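Local coordinates for nucleotidyl transferase AbiEii/AbiGii toxin family protein (PDB 6Y56), which is a toxin of a toxin-antitoxin system, a nucleotidyltransferase that probably blocks growth by inactivating tRNA acceptor stems, at residues Val226-Arg230 and Glu253-Arg257. Sequence-based numbering, arbitrary orientation.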
ATOM      1  N   VAL A 226       8.188  -2.887  17.156  1.00 18.07           N
ATOM      2  CA  VAL A 226       7.445  -3.827  16.328  1.00 18.88           C
ATOM      3  C   VAL A 226       7.186  -5.142  17.056  1.00 18.99           C
ATOM      4  O   VAL A 226       6.118  -5.735  16.902  1.00 21.79           O
ATOM      5  CB  VAL A 226       8.185  -4.067  14.991  1.00 20.71           C
ATOM      6  CG1 VAL A 226       7.585  -5.241  14.233  1.00 22.90           C
ATOM      7  CG2 VAL A 226       8.168  -2.813  14.140  1.00 20.98           C
ATOM      8  N   LEU A 227       8.156  -5.612  17.842  1.00 19.32           N
ATOM      9  CA  LEU A 227       8.132  -6.978  18.352  1.00 20.19           C
ATOM     10  C   LEU A 227       7.542  -7.120  19.744  1.00 23.40           C
ATOM     11  O   LEU A 227       7.373  -8.254  20.200  1.00 24.95           O
ATOM     12  CB  LEU A 227       9.537  -7.588  18.330  1.00 21.15           C
ATOM     13  CG  LEU A 227      10.119  -7.795  16.936  1.00 21.90           C
ATOM     14  CD1 LEU A 227      11.421  -8.573  17.042  1.00 21.07           C
ATOM     15  CD2 LEU A 227       9.126  -8.513  16.035  1.00 21.13           C
ATOM     16  N   ALA A 228       7.235  -6.030  20.439  1.00 21.81           N
ATOM     17  CA  ALA A 228       6.540  -6.176  21.709  1.00 23.80           C
ATOM     18  C   ALA A 228       5.144  -6.727  21.462  1.00 26.70           C
ATOM     19  O   ALA A 228       4.514  -6.456  20.435  1.00 27.39           O
ATOM     20  CB  ALA A 228       6.446  -4.834  22.432  1.00 24.01           C
ATOM     21  N   ALA A 229       4.666  -7.531  22.404  1.00 23.21           N
ATOM     22  CA  ALA A 229       3.335  -8.097  22.269  1.00 27.08           C
ATOM     23  C   ALA A 229       2.314  -6.970  22.239  1.00 28.33           C
ATOM     24  O   ALA A 229       2.334  -6.069  23.082  1.00 28.26           O
ATOM     25  CB  ALA A 229       3.045  -9.043  23.435  1.00 25.18           C
ATOM     26  N   ARG A 230       1.456  -6.989  21.230  1.00 29.83           N
ATOM     27  CA  ARG A 230       0.372  -6.031  21.127  1.00 31.64           C
ATOM     28  C   ARG A 230      -0.945  -6.767  21.322  1.00 27.49           C
ATOM     29  O   ARG A 230      -1.088  -7.936  20.956  1.00 33.48           O
ATOM     30  CB  ARG A 230       0.396  -5.292  19.780  1.00 28.28           C
ATOM     31  CG  ARG A 230       1.592  -4.344  19.588  1.00 31.80           C
ATOM     32  CD  ARG A 230       1.604  -3.644  18.207  1.00 21.82           C
ATOM     33  NE  ARG A 230       2.895  -3.014  17.918  1.00 23.72           N
ATOM     34  CZ  ARG A 230       3.142  -2.252  16.855  1.00 25.01           C
ATOM     35  NH1 ARG A 230       2.197  -2.035  15.950  1.00 22.99           N
ATOM     36  NH2 ARG A 230       4.339  -1.710  16.686  1.00 28.30           N
ATOM     37  N   GLU A 253      -1.565 -11.150  14.977  1.00 19.13           N
ATOM     38  CA  GLU A 253      -0.540 -10.535  15.813  1.00 19.18           C
ATOM     39  C   GLU A 253       0.513 -11.554  16.221  1.00 19.81           C
ATOM     40  O   GLU A 253       1.714 -11.263  16.191  1.00 20.39           O
ATOM     41  CB  GLU A 253      -1.181  -9.910  17.053  1.00 24.50           C
ATOM     42  CG  GLU A 253      -0.248  -9.012  17.862  1.00 25.84           C
ATOM     43  CD  GLU A 253       0.628  -9.783  18.852  1.00 29.20           C
ATOM     44  OE1 GLU A 253       1.645  -9.218  19.303  1.00 30.35           O
ATOM     45  OE2 GLU A 253       0.305 -10.945  19.169  1.00 28.38           O
ATOM     46  N   ALA A 254       0.077 -12.758  16.598  1.00 23.27           N
ATOM     47  CA  ALA A 254       1.017 -13.786  17.027  1.00 25.23           C
ATOM     48  C   ALA A 254       1.908 -14.236  15.879  1.00 21.93           C
ATOM     49  O   ALA A 254       3.124 -14.377  16.059  1.00 22.64           O
ATOM     50  CB  ALA A 254       0.264 -14.974  17.626  1.00 26.46           C
ATOM     51  N   ARG A 255       1.325 -14.474  14.696  1.00 19.39           N
ATOM     52  CA  ARG A 255       2.130 -14.934  13.570  1.00 18.84           C
ATOM     53  C   ARG A 255       3.127 -13.868  13.137  1.00 18.58           C
ATOM     54  O   ARG A 255       4.284 -14.181  12.835  1.00 17.90           O
ATOM     55  CB  ARG A 255       1.260 -15.346  12.377  1.00 23.50           C
ATOM     56  CG  ARG A 255       2.096 -15.975  11.256  1.00 26.87           C
ATOM     57  CD  ARG A 255       1.467 -15.884   9.878  1.00 31.60           C
ATOM     58  NE  ARG A 255       0.540 -16.985   9.636  1.00 32.65           N
ATOM     59  CZ  ARG A 255      -0.243 -17.081   8.567  1.00 33.77           C
ATOM     60  NH1 ARG A 255      -0.206 -16.142   7.628  1.00 29.84           N
ATOM     61  NH2 ARG A 255      -1.061 -18.119   8.433  1.00 36.36           N
ATOM     62  N   VAL A 256       2.694 -12.606  13.105  1.00 16.72           N
ATOM     63  CA  VAL A 256       3.578 -11.517  12.689  1.00 16.05           C
ATOM     64  C   VAL A 256       4.715 -11.343  13.691  1.00 15.86           C
ATOM     65  O   VAL A 256       5.889 -11.271  13.319  1.00 15.28           O
ATOM     66  CB  VAL A 256       2.761 -10.223  12.483  1.00 14.53           C
ATOM     67  CG1 VAL A 256       3.670  -8.983  12.400  1.00 18.31           C
ATOM     68  CG2 VAL A 256       1.887 -10.338  11.235  1.00 17.20           C
ATOM     69  N   ARG A 257       4.384 -11.297  14.981  1.00 17.31           N
ATOM     70  CA  ARG A 257       5.414 -11.117  15.999  1.00 18.06           C
ATOM     71  C   ARG A 257       6.447 -12.238  15.951  1.00 18.58           C
ATOM     72  O   ARG A 257       7.649 -11.990  16.114  1.00 20.73           O
ATOM     73  CB  ARG A 257       4.760 -11.032  17.377  1.00 21.89           C
ATOM     74  CG  ARG A 257       5.749 -10.937  18.530  1.00 21.97           C
ATOM     75  CD  ARG A 257       5.102 -10.321  19.762  1.00 25.05           C
ATOM     76  NE  ARG A 257       3.741 -10.800  19.977  1.00 27.47           N
ATOM     77  CZ  ARG A 257       3.439 -11.940  20.584  1.00 29.99           C
ATOM     78  NH1 ARG A 257       4.407 -12.726  21.040  1.00 32.82           N
ATOM     79  NH2 ARG A 257       2.171 -12.298  20.733  1.00 30.40           N
TER
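Arg-230 donates its backbone N-H to the carboxylate of Glu-253, joining the extended chain that follows the short helix 224-227 to helix 249-259, in the helical part of this AbiEii-type nucleotidyltransferase, in a surface contact whose centre lies about 20 Å from the centre of the chain. The bond, 3.0 Å from Arg-230 N to Glu-253 OE1, is nearly straight but comes down on OE1 from above the carboxylate plane.

That carboxylate is set by an i, i+4 salt bridge within helix 249-259. Arg-257 grips it side-on with two nitrogens, NE lying 2.7 Å from Glu-253 OE1 and NH2 bonding Glu-253 OE2 on its syn lone pair. A bend at chi3 (41°) turns the Arg-257 guanidinium back toward Glu-253, one helical turn earlier. OE1 thus takes two N-H groups, from Arg-230 N and Arg-257 NE, on opposite faces of the carboxylate, and the two-nitrogen grip probably holds OE1 in place for the N-H of the loop.

Nonpolar and backbone contacts complete the join. Ala-229 CB lies over one face of the Arg-257 guanidinium, off toward its rim, 3.9 Å from Arg-257 NE. On the helical side, Leu-227 CD2 reaches Arg-257 O at 3.8 Å. Away from this contact, the guanidinium of Arg-230 bonds Tyr-174 O and makes a cation-pi contact with the Tyr-174 ring, while Val-256 packs on helix 180-189. Where helix 224-227 gives way to the loop, Arg-257 CD presses against a backbone carbonyl, 3.1 Å from Leu-227 O.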